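Local coordinates for protein phenylalanine--tRNA ligase beta subunit (Bacteroides fragilis, PDB 3IG2) that forms, with the alpha subunit, the tetrameric synthetase that uses ATP to attach phenylalanine to tRNA(Phe), this chain being the core domain of the beta subunit, at residues B[170-175]-B[183-188]. Sequence-based numbering, arbitrary orientation.
Sequences TALTVN and ATFGVV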
ATOM      1  N   THR B 170     -30.444   4.694  -1.951  1.00 13.90           N
ATOM      2  CA  THR B 170     -30.026   4.218  -3.279  1.00 13.71           C
ATOM      3  C   THR B 170     -29.296   2.870  -3.107  1.00 13.65           C
ATOM      4  O   THR B 170     -28.389   2.750  -2.269  1.00 12.06           O
ATOM      5  CB  THR B 170     -29.084   5.233  -3.947  1.00 13.65           C
ATOM      6  OG1 THR B 170     -29.701   6.530  -3.944  1.00 16.66           O
ATOM      7  CG2 THR B 170     -28.770   4.848  -5.387  1.00 13.95           C
ATOM      8  N   ALA B 171     -29.675   1.871  -3.911  1.00 13.48           N
ATOM      9  CA  ALA B 171     -29.110   0.535  -3.756  1.00 14.07           C
ATOM     10  C   ALA B 171     -29.139  -0.293  -5.011  1.00 14.02           C
ATOM     11  O   ALA B 171     -29.933  -0.036  -5.900  1.00 15.15           O
ATOM     12  CB  ALA B 171     -29.833  -0.215  -2.649  1.00 13.62           C
ATOM     13  N   LEU B 172     -28.303  -1.325  -5.038  1.00 14.16           N
ATOM     14  CA  LEU B 172     -28.328  -2.334  -6.093  1.00 14.74           C
ATOM     15  C   LEU B 172     -28.577  -3.700  -5.498  1.00 14.81           C
ATOM     16  O   LEU B 172     -28.091  -4.006  -4.407  1.00 13.77           O
ATOM     17  CB  LEU B 172     -27.003  -2.360  -6.862  1.00 14.39           C
ATOM     18  CG  LEU B 172     -26.688  -1.135  -7.720  1.00 14.79           C
ATOM     19  CD1 LEU B 172     -25.295  -1.234  -8.354  1.00 12.95           C
ATOM     20  CD2 LEU B 172     -27.763  -0.930  -8.790  1.00 15.97           C
ATOM     21  N   THR B 173     -29.333  -4.519  -6.218  1.00 15.42           N
ATOM     22  CA  THR B 173     -29.478  -5.933  -5.848  1.00 15.76           C
ATOM     23  C   THR B 173     -28.736  -6.781  -6.865  1.00 15.05           C
ATOM     24  O   THR B 173     -28.678  -6.430  -8.053  1.00 14.76           O
ATOM     25  CB  THR B 173     -30.936  -6.385  -5.826  1.00 15.54           C
ATOM     26  OG1 THR B 173     -31.510  -6.200  -7.134  1.00 16.49           O
ATOM     27  CG2 THR B 173     -31.722  -5.570  -4.810  1.00 17.25           C
ATOM     28  N   VAL B 174     -28.189  -7.894  -6.396  1.00 14.31           N
ATOM     29  CA  VAL B 174     -27.506  -8.819  -7.257  1.00 14.21           C
ATOM     30  C   VAL B 174     -28.245 -10.126  -7.114  1.00 14.72           C
ATOM     31  O   VAL B 174     -28.466 -10.583  -5.995  1.00 15.28           O
ATOM     32  CB  VAL B 174     -26.028  -8.987  -6.883  1.00 14.57           C
ATOM     33  CG1 VAL B 174     -25.364  -9.997  -7.803  1.00 12.81           C
ATOM     34  CG2 VAL B 174     -25.301  -7.624  -6.978  1.00 14.15           C
ATOM     35  N   ASN B 175     -28.647 -10.702  -8.253  1.00 14.00           N
ATOM     36  CA  ASN B 175     -29.526 -11.873  -8.279  1.00 13.81           C
ATOM     37  C   ASN B 175     -29.060 -12.900  -9.287  1.00 12.34           C
ATOM     38  O   ASN B 175     -28.361 -12.556 -10.225  1.00 12.70           O
ATOM     39  CB  ASN B 175     -30.950 -11.424  -8.620  1.00 13.76           C
ATOM     40  CG  ASN B 175     -31.409 -10.254  -7.762  1.00 15.58           C
ATOM     41  OD1 ASN B 175     -32.129 -10.446  -6.798  1.00 15.37           O
ATOM     42  ND2 ASN B 175     -30.982  -9.029  -8.118  1.00 15.80           N
ATOM     43  N   ALA B 183     -26.896 -10.676  -3.138  1.00 13.16           N
ATOM     44  CA  ALA B 183     -26.330  -9.534  -2.464  1.00 13.52           C
ATOM     45  C   ALA B 183     -27.218  -8.316  -2.646  1.00 13.81           C
ATOM     46  O   ALA B 183     -27.986  -8.209  -3.611  1.00 14.17           O
ATOM     47  CB  ALA B 183     -24.914  -9.238  -2.991  1.00 13.08           C
ATOM     48  N   THR B 184     -27.124  -7.420  -1.681  1.00 13.83           N
ATOM     49  CA  THR B 184     -27.784  -6.136  -1.730  1.00 14.63           C
ATOM     50  C   THR B 184     -26.784  -5.123  -1.148  1.00 14.43           C
ATOM     51  O   THR B 184     -26.141  -5.399  -0.134  1.00 13.97           O
ATOM     52  CB  THR B 184     -29.048  -6.169  -0.843  1.00 14.87           C
ATOM     53  OG1 THR B 184     -29.995  -7.134  -1.347  1.00 16.66           O
ATOM     54  CG2 THR B 184     -29.687  -4.834  -0.786  1.00 16.80           C
ATOM     55  N   PHE B 185     -26.630  -3.964  -1.780  1.00 13.62           N
ATOM     56  CA  PHE B 185     -25.677  -2.984  -1.239  1.00 14.01           C
ATOM     57  C   PHE B 185     -26.034  -1.594  -1.707  1.00 13.46           C
ATOM     58  O   PHE B 185     -26.497  -1.425  -2.814  1.00 13.77           O
ATOM     59  CB  PHE B 185     -24.217  -3.315  -1.612  1.00 12.72           C
ATOM     60  CG  PHE B 185     -23.967  -3.388  -3.099  1.00 13.88           C
ATOM     61  CD1 PHE B 185     -23.565  -2.256  -3.812  1.00 15.39           C
ATOM     62  CD2 PHE B 185     -24.106  -4.587  -3.777  1.00 14.60           C
ATOM     63  CE1 PHE B 185     -23.331  -2.319  -5.168  1.00 15.34           C
ATOM     64  CE2 PHE B 185     -23.874  -4.657  -5.141  1.00 13.69           C
ATOM     65  CZ  PHE B 185     -23.488  -3.523  -5.832  1.00 13.30           C
ATOM     66  N   GLY B 186     -25.783  -0.610  -0.853  1.00 13.61           N
ATOM     67  CA  GLY B 186     -26.096   0.769  -1.157  1.00 13.31           C
ATOM     68  C   GLY B 186     -25.908   1.735   0.002  1.00 13.60           C
ATOM     69  O   GLY B 186     -25.224   1.426   0.966  1.00 13.30           O
ATOM     70  N   VAL B 187     -26.516   2.917  -0.139  1.00 13.31           N
ATOM     71  CA  VAL B 187     -26.367   4.028   0.799  1.00 13.16           C
ATOM     72  C   VAL B 187     -27.492   3.910   1.803  1.00 13.00           C
ATOM     73  O   VAL B 187     -28.650   3.844   1.410  1.00 13.35           O
ATOM     74  CB  VAL B 187     -26.498   5.377   0.048  1.00 13.25           C
ATOM     75  CG1 VAL B 187     -26.455   6.563   0.999  1.00 13.41           C
ATOM     76  CG2 VAL B 187     -25.408   5.495  -1.045  1.00 14.32           C
ATOM     77  N   VAL B 188     -27.150   3.875   3.085  1.00 11.89           N
ATOM     78  CA  VAL B 188     -28.142   3.762   4.146  1.00 12.93           C
ATOM     79  C   VAL B 188     -28.932   5.067   4.240  1.00 12.74           C
ATOM     80  O   VAL B 188     -28.353   6.127   4.116  1.00 13.26           O
ATOM     81  CB  VAL B 188     -27.484   3.395   5.525  1.00 12.34           C
ATOM     82  CG1 VAL B 188     -28.483   3.458   6.697  1.00 11.29           C
ATOM     83  CG2 VAL B 188     -26.819   2.044   5.460  1.00 13.97           C
TER
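The Phe185 ring leans across from its own strand and fills the hollow between Leu172 and Val174 on the neighbouring one. Its CG sits between the backbone N and the carbonyl carbon (chi1 58°), a rotation that swings the ring over strand 171-175. Leu172 rests on one ring face, offset toward the rim: its CB lies 3.8 Å from Phe185 CZ in a CH-pi contact, and CD1 reaches the same CZ-CE1 side. Val174 comes instead to the ring edge, its CG2 near the ring plane and 3.8 Å from Phe185 CE2. Beyond it the small Ala183 methyl fits against the valine, CB to CB 4.1 Å.

The backbones beneath run antiparallel at 176°, their axes 4.6 Å apart. Leu172 and Phe185 form a hydrogen-bonded pair: Leu172 N reaches Phe185 O at 2.9 Å, nearly straight at 173°, and Phe185 N returns the bond to Leu172 O. Val174 and Ala183 are paired likewise, with the bond from Ala183 N to Val174 O the longer at 3.3 Å. Between the two lies the non-hydrogen-bonded pair Thr173-Thr184, whose side chains stand side by side on the opposite face; there Asn175 ND2 donates to Thr173 OG1 at 3.0 Å, while Thr184 OG1 bonds to Arg181. Ala171 faces side-chain-less Gly186, and the strands close to 4.0 Å between their CA atoms.

This beta hairpin belongs to the large mixed sheet of the beta-subunit core domain, with strand 159-163 flanking 171-175 and strand 200-207 flanking 183-188. Helix 134-150 packs on the Phe185 face through Val137, Leu140 and Phe148, while Leu163 of strand 159-163 meets Ala171, Thr173 and Thr184.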